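Local coordinates for alpha-1,3-glucanase (PDB 7C7D), which probably hydrolyses alpha-1,3-glucosidic linkages in alpha-1,3-glucan, as the catalytic unit of a thermostable GH87 glycoside hydrolase, at residues Glu86-Gln91 and Thr397-Asn402; Asn420-Thr425 and Val458-Ile463; Gln374-Leu379 and Pro401-Gly406. All coordinates share one frame; numbering follows the deposited sequence.

Contact 1: residues Glu86-Gln91 and Thr397-Asn402; sequences EASGRQ and TITQPN. With CA (calcium ion), chain C.
Q400 reaches from the end of strand 397-399 into the loop 86-91 and lays its amide against the peptide joining E86 to A87, with CD 3.0 Å from E86 O. The side chain folds back at CG (chi2 -68°), which brings NE2 within 2.9 Å of A87 O. That bond is bent, 134° at the hydrogen, and comes from above the carbonyl plane; R90 N takes the same oxygen from the opposite face. NE2 lies over one face of the R90 guanidinium, 4.1 Å from R90 NE, while R90 NH2 bonds T425 O, R90 NE pairs with D424 and Q400 OE1 is held by N426. With an alanine here, A87 O would probably keep R90 N but lose its second donor, N426 would lose the amide oxygen, and a gap would open beside the guanidinium. The E86 carboxylate and the N402 amide lie 7° from parallel; water 1 joins E86 OE2 to N402 O, and F161 and H160 take E86 OE1 and N402 OD1. Water 2 links S88 OG to T399 OG1. S88 O and Q91 O bind calcium, each at 2.4 Å, with E63, E65 and D191 completing the site. The N-terminal domain thus meets the beta-helix through a largely polar, partly water-mediated interface.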
ATOM      1  N   GLU A  86       2.609 -13.955  -2.414  1.00 11.52           N
ATOM      2  CA  GLU A  86       2.852 -12.530  -2.597  1.00 11.30           C
ATOM      3  C   GLU A  86       2.422 -12.022  -3.964  1.00 11.01           C
ATOM      4  O   GLU A  86       2.578 -10.832  -4.245  1.00 11.54           O
ATOM      5  CB  GLU A  86       4.327 -12.179  -2.351  1.00 12.24           C
ATOM      6  CG  GLU A  86       4.736 -12.155  -0.879  1.00 12.22           C
ATOM      7  CD  GLU A  86       6.041 -11.419  -0.635  1.00 12.20           C
ATOM      8  OE1 GLU A  86       6.687 -11.013  -1.617  1.00 13.06           O
ATOM      9  OE2 GLU A  86       6.416 -11.252   0.546  1.00 12.93           O
ATOM     10  N   ALA A  87       1.897 -12.886  -4.826  1.00 11.72           N
ATOM     11  CA  ALA A  87       1.429 -12.450  -6.132  1.00 11.72           C
ATOM     12  C   ALA A  87       0.025 -11.868  -6.039  1.00 11.18           C
ATOM     13  O   ALA A  87      -0.816 -12.352  -5.277  1.00 11.45           O
ATOM     14  CB  ALA A  87       1.415 -13.633  -7.098  1.00 12.22           C
ATOM     15  N   SER A  88      -0.225 -10.821  -6.823  1.00 11.00           N
ATOM     16  CA  SER A  88      -1.585 -10.342  -7.031  1.00 11.35           C
ATOM     17  C   SER A  88      -2.458 -11.502  -7.496  1.00 11.72           C
ATOM     18  O   SER A  88      -2.090 -12.240  -8.412  1.00 11.53           O
ATOM     19  CB  SER A  88      -1.553  -9.243  -8.094  1.00 12.25           C
ATOM     20  OG  SER A  88      -2.805  -8.591  -8.208  1.00 12.82           O
ATOM     21  N   GLY A  89      -3.613 -11.680  -6.851  1.00 10.85           N
ATOM     22  CA  GLY A  89      -4.450 -12.824  -7.155  1.00 13.06           C
ATOM     23  C   GLY A  89      -3.920 -14.151  -6.666  1.00 12.32           C
ATOM     24  O   GLY A  89      -4.523 -15.188  -6.967  1.00 13.37           O
ATOM     25  N   ARG A  90      -2.803 -14.155  -5.939  1.00 11.98           N
ATOM     26  CA  ARG A  90      -2.151 -15.362  -5.439  1.00 12.38           C
ATOM     27  C   ARG A  90      -1.671 -16.273  -6.557  1.00 11.87           C
ATOM     28  O   ARG A  90      -1.431 -17.460  -6.325  1.00 13.15           O
ATOM     29  CB  ARG A  90      -3.017 -16.132  -4.433  1.00 12.86           C
ATOM     30  CG  ARG A  90      -3.673 -15.252  -3.399  1.00 12.92           C
ATOM     31  CD  ARG A  90      -2.664 -14.413  -2.598  1.00 11.92           C
ATOM     32  NE  ARG A  90      -3.417 -13.619  -1.635  1.00 11.62           N
ATOM     33  CZ  ARG A  90      -3.041 -13.333  -0.396  1.00 11.32           C
ATOM     34  NH1 ARG A  90      -1.854 -13.719   0.064  1.00 12.56           N
ATOM     35  NH2 ARG A  90      -3.876 -12.660   0.387  1.00 11.88           N
ATOM     36  N   GLN A  91      -1.541 -15.730  -7.769  1.00 11.91           N
ATOM     37  CA  GLN A  91      -1.150 -16.506  -8.935  1.00 12.78           C
ATOM     38  C   GLN A  91      -0.221 -15.675  -9.803  1.00 11.61           C
ATOM     39  O   GLN A  91      -0.292 -14.446  -9.818  1.00 12.03           O
ATOM     40  CB  GLN A  91      -2.362 -16.921  -9.769  1.00 13.89           C
ATOM     41  CG  GLN A  91      -3.316 -17.830  -9.043  1.00 15.92           C
ATOM     42  CD  GLN A  91      -4.652 -17.872  -9.733  1.00 20.27           C
ATOM     43  OE1 GLN A  91      -4.871 -18.679 -10.628  1.00 22.44           O
ATOM     44  NE2 GLN A  91      -5.550 -16.976  -9.337  1.00 22.01           N
ATOM     45  N   THR A 397      -5.852   2.596  -3.811  1.00 10.14           N
ATOM     46  CA  THR A 397      -5.797   1.192  -4.202  1.00  9.78           C
ATOM     47  C   THR A 397      -4.500   0.610  -3.676  1.00  9.90           C
ATOM     48  O   THR A 397      -3.420   1.140  -3.966  1.00 10.63           O
ATOM     49  CB  THR A 397      -5.904   1.037  -5.718  1.00 11.52           C
ATOM     50  OG1 THR A 397      -7.202   1.491  -6.121  1.00 12.53           O
ATOM     51  CG2 THR A 397      -5.743  -0.421  -6.140  1.00 12.73           C
ATOM     52  N   ILE A 398      -4.620  -0.470  -2.903  1.00  9.64           N
ATOM     53  CA  ILE A 398      -3.502  -1.086  -2.204  1.00  9.40           C
ATOM     54  C   ILE A 398      -3.492  -2.565  -2.551  1.00 10.11           C
ATOM     55  O   ILE A 398      -4.536  -3.228  -2.498  1.00  9.93           O
ATOM     56  CB  ILE A 398      -3.656  -0.901  -0.681  1.00  9.91           C
ATOM     57  CG1 ILE A 398      -3.506   0.575  -0.299  1.00 10.74           C
ATOM     58  CG2 ILE A 398      -2.702  -1.811   0.090  1.00 11.71           C
ATOM     59  CD1 ILE A 398      -4.094   0.923   1.045  1.00 12.17           C
ATOM     60  N   THR A 399      -2.314  -3.090  -2.882  1.00  9.32           N
ATOM     61  CA  THR A 399      -2.183  -4.503  -3.178  1.00  9.72           C
ATOM     62  C   THR A 399      -0.888  -5.051  -2.595  1.00  9.28           C
ATOM     63  O   THR A 399       0.173  -4.419  -2.679  1.00 10.07           O
ATOM     64  CB  THR A 399      -2.259  -4.779  -4.688  1.00 11.25           C
ATOM     65  OG1 THR A 399      -1.841  -6.121  -4.950  1.00 12.42           O
ATOM     66  CG2 THR A 399      -1.395  -3.822  -5.501  1.00 12.62           C
ATOM     67  N   GLN A 400      -0.996  -6.211  -1.980  1.00  9.80           N
ATOM     68  CA  GLN A 400       0.164  -7.008  -1.594  1.00 10.21           C
ATOM     69  C   GLN A 400       1.160  -6.316  -0.661  1.00 10.03           C
ATOM     70  O   GLN A 400       2.370  -6.321  -0.930  1.00 11.19           O
ATOM     71  CB  GLN A 400       0.849  -7.590  -2.837  1.00 11.06           C
ATOM     72  CG  GLN A 400       0.167  -8.860  -3.338  1.00 11.36           C
ATOM     73  CD  GLN A 400       0.317 -10.041  -2.378  1.00 10.50           C
ATOM     74  OE1 GLN A 400       1.013  -9.945  -1.358  1.00 11.15           O
ATOM     75  NE2 GLN A 400      -0.322 -11.167  -2.706  1.00 11.43           N
ATOM     76  N   PRO A 401       0.725  -5.784   0.483  1.00  9.84           N
ATOM     77  CA  PRO A 401       1.705  -5.508   1.544  1.00 10.98           C
ATOM     78  C   PRO A 401       2.259  -6.847   2.018  1.00 11.02           C
ATOM     79  O   PRO A 401       1.508  -7.808   2.205  1.00 11.71           O
ATOM     80  CB  PRO A 401       0.871  -4.810   2.625  1.00 11.67           C
ATOM     81  CG  PRO A 401      -0.518  -5.375   2.441  1.00 11.49           C
ATOM     82  CD  PRO A 401      -0.670  -5.627   0.957  1.00 10.87           C
ATOM     83  N   ASN A 402       3.589  -6.928   2.184  1.00 11.40           N
ATOM     84  CA  ASN A 402       4.215  -8.237   2.391  1.00 11.15           C
ATOM     85  C   ASN A 402       3.850  -8.835   3.740  1.00 11.05           C
ATOM     86  O   ASN A 402       3.839 -10.064   3.897  1.00 12.15           O
ATOM     87  CB  ASN A 402       5.740  -8.134   2.423  1.00 12.46           C
ATOM     88  CG  ASN A 402       6.361  -7.526   1.180  1.00 12.74           C
ATOM     89  OD1 ASN A 402       7.436  -6.931   1.282  1.00 13.53           O
ATOM     90  ND2 ASN A 402       5.736  -7.686   0.025  1.00 14.61           N
TER
HETATM   91 CA    CA C 701      -1.157 -12.388 -10.610  1.00 11.75          CA
HETATM   92  O   HOH W   1       5.035 -12.245   2.568  1.00 14.12           O
HETATM   93  O   HOH W   2      -3.885  -7.668  -5.836  1.00 13.00           O

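Contact 2: residues Asn420-Thr425 and Val458-Ile463; sequences NLISDT and VRTGAI
V458 pairs in parallel with S423: its N donates to I422 O (2.9 Å), and its own carbonyl accepts from D424 N at the same length. S423 CA adds a CH...O contact to V458 O. The two side chains share one sheet face, where V458 CB meets S423 OG at 3.7 Å and V458 CG2 looks across at L421 CD1. V458 CG1 lies over the rim of one face of the next residue's guanidinium.

At R459 the backbone turns to positive phi, as it does at its neighbour D424, and the two side chains run side by side in the same direction. R459 grips the carboxylate side-on: NE donates to OD1 (2.8 Å) and NH2 to OD2 (3.0 Å). A bend at chi3 (-57°) turns the guanidinium to meet both oxygens at its edge, on their syn sides, with the two planes 33° apart. D424 also holds R90 and G89 N, so two arginines share the carboxylate and probably favour its charged form. Matching bends at equivalent places on strands 415-423 and 449-458 belong to successive coils of a right-handed parallel beta-helix, the pectate lyase-like fold.

T460 sets its CG2 3.5 Å from I422 O and its CB against T425 OG1. The T425 hydroxyl, tucked between its own backbone N and carbonyl carbon (chi1 62°), donates to water 3 at 2.6 Å, which in turn takes a weak bond from G461 N. At G461 a beta carbon would jam against the carbonyl oxygen of T460.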
ATOM      1  N   ASN A 420     -11.504   2.852  -0.099  1.00 10.02           N
ATOM      2  CA  ASN A 420     -10.265   2.217  -0.517  1.00  9.95           C
ATOM      3  C   ASN A 420     -10.534   0.812  -1.036  1.00  9.96           C
ATOM      4  O   ASN A 420     -11.453   0.126  -0.588  1.00 12.16           O
ATOM      5  CB  ASN A 420      -9.287   2.163   0.655  1.00 10.20           C
ATOM      6  CG  ASN A 420      -8.970   3.545   1.198  1.00  9.77           C
ATOM      7  OD1 ASN A 420      -8.187   4.288   0.599  1.00 10.41           O
ATOM      8  ND2 ASN A 420      -9.579   3.903   2.328  1.00 10.27           N
ATOM      9  N   LEU A 421      -9.716   0.395  -1.999  1.00  9.97           N
ATOM     10  CA  LEU A 421      -9.705  -0.964  -2.523  1.00  9.97           C
ATOM     11  C   LEU A 421      -8.410  -1.600  -2.051  1.00  9.47           C
ATOM     12  O   LEU A 421      -7.326  -1.092  -2.353  1.00 10.62           O
ATOM     13  CB  LEU A 421      -9.760  -0.951  -4.050  1.00 11.11           C
ATOM     14  CG  LEU A 421      -9.587  -2.308  -4.735  1.00 12.55           C
ATOM     15  CD1 LEU A 421     -10.688  -3.289  -4.308  1.00 13.81           C
ATOM     16  CD2 LEU A 421      -9.558  -2.153  -6.257  1.00 14.75           C
ATOM     17  N   ILE A 422      -8.524  -2.673  -1.278  1.00  9.42           N
ATOM     18  CA  ILE A 422      -7.383  -3.321  -0.645  1.00  9.07           C
ATOM     19  C   ILE A 422      -7.458  -4.800  -0.968  1.00  9.39           C
ATOM     20  O   ILE A 422      -8.462  -5.449  -0.656  1.00 10.33           O
ATOM     21  CB  ILE A 422      -7.385  -3.100   0.877  1.00 10.19           C
ATOM     22  CG1 ILE A 422      -7.383  -1.600   1.188  1.00 11.66           C
ATOM     23  CG2 ILE A 422      -6.206  -3.831   1.530  1.00 11.74           C
ATOM     24  CD1 ILE A 422      -7.716  -1.264   2.620  1.00 12.27           C
ATOM     25  N   SER A 423      -6.398  -5.335  -1.589  1.00  9.93           N
ATOM     26  CA  SER A 423      -6.396  -6.720  -2.038  1.00 10.32           C
ATOM     27  C   SER A 423      -5.120  -7.424  -1.613  1.00 10.48           C
ATOM     28  O   SER A 423      -4.030  -6.839  -1.651  1.00 11.64           O
ATOM     29  CB  SER A 423      -6.515  -6.826  -3.560  1.00 11.91           C
ATOM     30  OG  SER A 423      -7.617  -6.078  -4.050  1.00 13.48           O
ATOM     31  N   ASP A 424      -5.274  -8.693  -1.229  1.00 10.22           N
ATOM     32  CA  ASP A 424      -4.167  -9.642  -1.096  1.00 10.52           C
ATOM     33  C   ASP A 424      -3.187  -9.234   0.010  1.00 10.97           C
ATOM     34  O   ASP A 424      -2.052  -8.824  -0.250  1.00 12.74           O
ATOM     35  CB  ASP A 424      -3.431  -9.813  -2.430  1.00 11.12           C
ATOM     36  CG  ASP A 424      -4.259 -10.541  -3.459  1.00 11.10           C
ATOM     37  OD1 ASP A 424      -4.797 -11.612  -3.125  1.00 11.14           O
ATOM     38  OD2 ASP A 424      -4.376 -10.038  -4.599  1.00 11.38           O
ATOM     39  N   THR A 425      -3.635  -9.381   1.252  1.00 11.73           N
ATOM     40  CA  THR A 425      -2.758  -9.160   2.394  1.00 12.38           C
ATOM     41  C   THR A 425      -2.259 -10.486   2.970  1.00 12.35           C
ATOM     42  O   THR A 425      -2.716 -11.575   2.618  1.00 13.37           O
ATOM     43  CB  THR A 425      -3.441  -8.299   3.470  1.00 14.40           C
ATOM     44  OG1 THR A 425      -4.596  -8.975   3.978  1.00 15.00           O
ATOM     45  CG2 THR A 425      -3.868  -6.958   2.895  1.00 14.96           C
ATOM     46  N   VAL A 458     -10.460  -7.516  -0.670  1.00  9.98           N
ATOM     47  CA  VAL A 458     -10.467  -8.688  -1.544  1.00 10.22           C
ATOM     48  C   VAL A 458      -9.299  -9.594  -1.161  1.00  9.98           C
ATOM     49  O   VAL A 458      -8.135  -9.171  -1.216  1.00 10.51           O
ATOM     50  CB  VAL A 458     -10.367  -8.279  -3.021  1.00 11.09           C
ATOM     51  CG1 VAL A 458     -10.413  -9.509  -3.916  1.00 13.11           C
ATOM     52  CG2 VAL A 458     -11.477  -7.289  -3.387  1.00 12.71           C
ATOM     53  N   ARG A 459      -9.598 -10.831  -0.771  1.00 10.11           N
ATOM     54  CA  ARG A 459      -8.564 -11.799  -0.397  1.00 10.38           C
ATOM     55  C   ARG A 459      -7.649 -11.242   0.697  1.00 10.43           C
ATOM     56  O   ARG A 459      -6.419 -11.329   0.616  1.00 11.27           O
ATOM     57  CB  ARG A 459      -7.761 -12.279  -1.615  1.00 11.54           C
ATOM     58  CG  ARG A 459      -8.603 -13.039  -2.653  1.00 11.89           C
ATOM     59  CD  ARG A 459      -7.764 -13.503  -3.861  1.00 12.35           C
ATOM     60  NE  ARG A 459      -7.100 -12.362  -4.484  1.00 12.00           N
ATOM     61  CZ  ARG A 459      -7.651 -11.585  -5.413  1.00 12.44           C
ATOM     62  NH1 ARG A 459      -8.854 -11.871  -5.895  1.00 13.77           N
ATOM     63  NH2 ARG A 459      -7.008 -10.516  -5.857  1.00 13.37           N
ATOM     64  N   THR A 460      -8.262 -10.666   1.732  1.00 10.18           N
ATOM     65  CA  THR A 460      -7.544 -10.122   2.876  1.00 10.60           C
ATOM     66  C   THR A 460      -7.838 -10.927   4.135  1.00 10.75           C
ATOM     67  O   THR A 460      -8.883 -11.578   4.257  1.00 11.43           O
ATOM     68  CB  THR A 460      -7.842  -8.626   3.104  1.00 10.62           C
ATOM     69  OG1 THR A 460      -9.185  -8.432   3.578  1.00 11.16           O
ATOM     70  CG2 THR A 460      -7.592  -7.813   1.833  1.00 11.13           C
ATOM     71  N   GLY A 461      -6.911 -10.842   5.084  1.00 13.48           N
ATOM     72  CA  GLY A 461      -6.846 -11.709   6.241  1.00 13.57           C
ATOM     73  C   GLY A 461      -5.835 -12.828   6.035  1.00 14.24           C
ATOM     74  O   GLY A 461      -5.467 -13.178   4.911  1.00 15.85           O
ATOM     75  N   ALA A 462      -5.372 -13.401   7.145  1.00 14.70           N
ATOM     76  CA  ALA A 462      -4.269 -14.356   7.071  1.00 15.65           C
ATOM     77  C   ALA A 462      -4.056 -15.010   8.428  1.00 16.24           C
ATOM     78  O   ALA A 462      -4.378 -14.435   9.470  1.00 17.41           O
ATOM     79  CB  ALA A 462      -2.965 -13.680   6.637  1.00 16.87           C
ATOM     80  N   ILE A 463      -3.472 -16.211   8.401  1.00 18.12           N
ATOM     81  CA  ILE A 463      -3.035 -16.858   9.635  1.00 20.47           C
ATOM     82  C   ILE A 463      -1.879 -16.072  10.229  1.00 21.62           C
ATOM     83  O   ILE A 463      -0.887 -15.793   9.546  1.00 23.55           O
ATOM     84  CB  ILE A 463      -2.598 -18.307   9.365  1.00 25.21           C
ATOM     85  CG1 ILE A 463      -3.770 -19.138   8.868  1.00 28.20           C
ATOM     86  CG2 ILE A 463      -1.978 -18.928  10.617  1.00 26.76           C
ATOM     87  CD1 ILE A 463      -4.746 -19.518   9.954  1.00 29.72           C
TER
HETATM   88  O   HOH W   3      -3.889 -10.402   6.050  1.00 15.43           O
HETATM   89  O   HOH W   4      -3.689 -14.739   3.608  1.00 25.11           O

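Contact 3: residues Gln374-Leu379 and Pro401-Gly406; sequences QGDDAL and PNLANG
D377 and N405 lie side by side and point the same way, carboxylate and amide planes 21° apart. One oxygen, D377 OD1, accepts from the side-chain ND2 and the backbone N of N405: ND2 at 2.8 Å from the syn side, somewhat out of the carboxylate plane, and the backbone N at 2.9 Å, nearly along the C-O axis. Together with the bond from OD2 to Y410 OH, they hold the carboxylate's rotation, while N405 OD1 receives S430 N and R475. At D376 CG stands roughly opposite the backbone N (chi1 -153°), which lets OD1 accept D377 N through its anti lone pair. The same OD1 rests 3.3 Å from A404 CB. L403 CD1 sits over one face of the D376 carboxylate, 3.7 Å from D376 CG; D376 OD2 forms a salt bridge with R300. L403 CG also presses on G375 O. The backbones are tied at both ends, N402 N giving to Q374 O (2.7 Å) and, after the aspartates, A378 N to N405 O and L379 N to G406 O. These are stacked turns of neighbouring coils in a parallel beta-helix, leading into strands 379-382 and 407-410. Two consecutive aspartates with D353 beside them are consistent with the acidic cluster of an active-site cleft, as in other beta-helical glycosidases.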
ATOM      1  N   GLN A 374       4.492  -3.023  -0.561  1.00  9.96           N
ATOM      2  CA  GLN A 374       5.067  -2.445   0.642  1.00 10.17           C
ATOM      3  C   GLN A 374       5.534  -3.572   1.554  1.00 10.71           C
ATOM      4  O   GLN A 374       5.026  -4.692   1.484  1.00 12.81           O
ATOM      5  CB  GLN A 374       4.025  -1.582   1.363  1.00 10.69           C
ATOM      6  CG  GLN A 374       3.871  -0.184   0.791  1.00 11.00           C
ATOM      7  CD  GLN A 374       3.656  -0.178  -0.714  1.00 10.94           C
ATOM      8  OE1 GLN A 374       2.583  -0.554  -1.205  1.00 10.98           O
ATOM      9  NE2 GLN A 374       4.672   0.251  -1.461  1.00 11.64           N
ATOM     10  N   GLY A 375       6.516  -3.278   2.405  1.00 11.17           N
ATOM     11  CA  GLY A 375       7.067  -4.275   3.303  1.00 11.74           C
ATOM     12  C   GLY A 375       6.453  -4.313   4.686  1.00 13.40           C
ATOM     13  O   GLY A 375       6.968  -5.002   5.570  1.00 14.73           O
ATOM     14  N   ASP A 376       5.381  -3.570   4.906  1.00 12.37           N
ATOM     15  CA  ASP A 376       4.677  -3.469   6.174  1.00 13.13           C
ATOM     16  C   ASP A 376       3.392  -2.722   5.828  1.00 12.54           C
ATOM     17  O   ASP A 376       3.060  -2.626   4.644  1.00 13.95           O
ATOM     18  CB  ASP A 376       5.553  -2.705   7.169  1.00 13.91           C
ATOM     19  CG  ASP A 376       5.268  -3.069   8.616  1.00 15.89           C
ATOM     20  OD1 ASP A 376       4.095  -3.013   9.034  1.00 16.61           O
ATOM     21  OD2 ASP A 376       6.227  -3.403   9.346  1.00 19.24           O
ATOM     22  N   ASP A 377       2.690  -2.170   6.813  1.00 12.51           N
ATOM     23  CA  ASP A 377       1.435  -1.454   6.582  1.00 12.02           C
ATOM     24  C   ASP A 377       1.553  -0.550   5.364  1.00 12.46           C
ATOM     25  O   ASP A 377       2.428   0.317   5.311  1.00 14.72           O
ATOM     26  CB  ASP A 377       1.122  -0.574   7.791  1.00 13.13           C
ATOM     27  CG  ASP A 377       0.791  -1.355   9.040  1.00 12.80           C
ATOM     28  OD1 ASP A 377       0.155  -2.421   8.956  1.00 13.32           O
ATOM     29  OD2 ASP A 377       1.150  -0.860  10.130  1.00 14.95           O
ATOM     30  N   ALA A 378       0.657  -0.711   4.387  1.00 10.89           N
ATOM     31  CA  ALA A 378       0.796   0.112   3.188  1.00 10.81           C
ATOM     32  C   ALA A 378       0.554   1.579   3.507  1.00  9.87           C
ATOM     33  O   ALA A 378       1.371   2.442   3.161  1.00 10.84           O
ATOM     34  CB  ALA A 378      -0.113  -0.379   2.061  1.00 11.34           C
ATOM     35  N   LEU A 379      -0.555   1.871   4.193  1.00  9.42           N
ATOM     36  CA  LEU A 379      -0.853   3.190   4.737  1.00 10.18           C
ATOM     37  C   LEU A 379      -1.125   3.027   6.219  1.00 10.35           C
ATOM     38  O   LEU A 379      -1.907   2.157   6.611  1.00 11.22           O
ATOM     39  CB  LEU A 379      -2.093   3.800   4.077  1.00 10.28           C
ATOM     40  CG  LEU A 379      -2.019   4.080   2.580  1.00 10.56           C
ATOM     41  CD1 LEU A 379      -3.359   4.660   2.114  1.00 12.18           C
ATOM     42  CD2 LEU A 379      -0.885   5.035   2.253  1.00 11.18           C
ATOM     43  N   PRO A 401       0.725  -5.784   0.483  1.00  9.84           N
ATOM     44  CA  PRO A 401       1.705  -5.508   1.544  1.00 10.98           C
ATOM     45  C   PRO A 401       2.259  -6.847   2.018  1.00 11.02           C
ATOM     46  O   PRO A 401       1.508  -7.808   2.205  1.00 11.71           O
ATOM     47  CB  PRO A 401       0.871  -4.810   2.625  1.00 11.67           C
ATOM     48  CG  PRO A 401      -0.518  -5.375   2.441  1.00 11.49           C
ATOM     49  CD  PRO A 401      -0.670  -5.627   0.957  1.00 10.87           C
ATOM     50  N   ASN A 402       3.589  -6.928   2.184  1.00 11.40           N
ATOM     51  CA  ASN A 402       4.215  -8.237   2.391  1.00 11.15           C
ATOM     52  C   ASN A 402       3.850  -8.835   3.740  1.00 11.05           C
ATOM     53  O   ASN A 402       3.839 -10.064   3.897  1.00 12.15           O
ATOM     54  CB  ASN A 402       5.740  -8.134   2.423  1.00 12.46           C
ATOM     55  CG  ASN A 402       6.361  -7.526   1.180  1.00 12.74           C
ATOM     56  OD1 ASN A 402       7.436  -6.931   1.282  1.00 13.53           O
ATOM     57  ND2 ASN A 402       5.736  -7.686   0.025  1.00 14.61           N
ATOM     58  N   LEU A 403       3.647  -7.980   4.736  1.00 11.37           N
ATOM     59  CA  LEU A 403       3.249  -8.372   6.075  1.00 13.25           C
ATOM     60  C   LEU A 403       2.433  -7.212   6.632  1.00 12.44           C
ATOM     61  O   LEU A 403       2.474  -6.097   6.108  1.00 13.66           O
ATOM     62  CB  LEU A 403       4.470  -8.709   6.940  1.00 15.31           C
ATOM     63  CG  LEU A 403       5.557  -7.654   7.100  1.00 16.70           C
ATOM     64  CD1 LEU A 403       5.304  -6.793   8.329  1.00 18.21           C
ATOM     65  CD2 LEU A 403       6.941  -8.306   7.174  1.00 18.06           C
ATOM     66  N   ALA A 404       1.689  -7.486   7.698  1.00 14.00           N
ATOM     67  CA  ALA A 404       0.851  -6.479   8.334  1.00 13.07           C
ATOM     68  C   ALA A 404      -0.291  -6.025   7.421  1.00 12.88           C
ATOM     69  O   ALA A 404      -0.776  -6.799   6.588  1.00 13.93           O
ATOM     70  CB  ALA A 404       1.681  -5.323   8.906  1.00 14.02           C
ATOM     71  N   ASN A 405      -0.758  -4.800   7.591  1.00 10.96           N
ATOM     72  CA  ASN A 405      -2.093  -4.442   7.131  1.00 10.76           C
ATOM     73  C   ASN A 405      -2.079  -3.677   5.810  1.00 10.13           C
ATOM     74  O   ASN A 405      -1.083  -3.072   5.416  1.00 11.04           O
ATOM     75  CB  ASN A 405      -2.769  -3.592   8.206  1.00 11.55           C
ATOM     76  CG  ASN A 405      -2.730  -4.258   9.563  1.00 10.84           C
ATOM     77  OD1 ASN A 405      -3.479  -5.187   9.825  1.00 11.84           O
ATOM     78  ND2 ASN A 405      -1.836  -3.796  10.427  1.00 12.34           N
ATOM     79  N   GLY A 406      -3.233  -3.672   5.137  1.00 10.03           N
ATOM     80  CA  GLY A 406      -3.414  -2.744   4.035  1.00  9.59           C
ATOM     81  C   GLY A 406      -3.462  -1.313   4.537  1.00  9.23           C
ATOM     82  O   GLY A 406      -2.663  -0.464   4.128  1.00 10.28           O
TER

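The contacts sit close together, their centres 8 Å apart for contacts 1 and 2 and 10 Å for either with contact 3. Strands 397-399 and 415-423 are neighbours, joined by I398 N to L421 O at 2.8 Å. R90 carries contact 1 into contact 2, its NH2 lying 2.7 Å from T425 O. I398 continues inward to contact 3, where its CG2 packs 3.6 Å from A378 CB, and T425 CG2 meets P401 CG at 3.7 Å. Contacts 1 and 3 share P401 and N402. Calcium is bound in contact 1, about 7 Å from the side chain of D424 but about 13 Å from that of P401, and far from the aspartates of contact 3, on the N-terminal domain side.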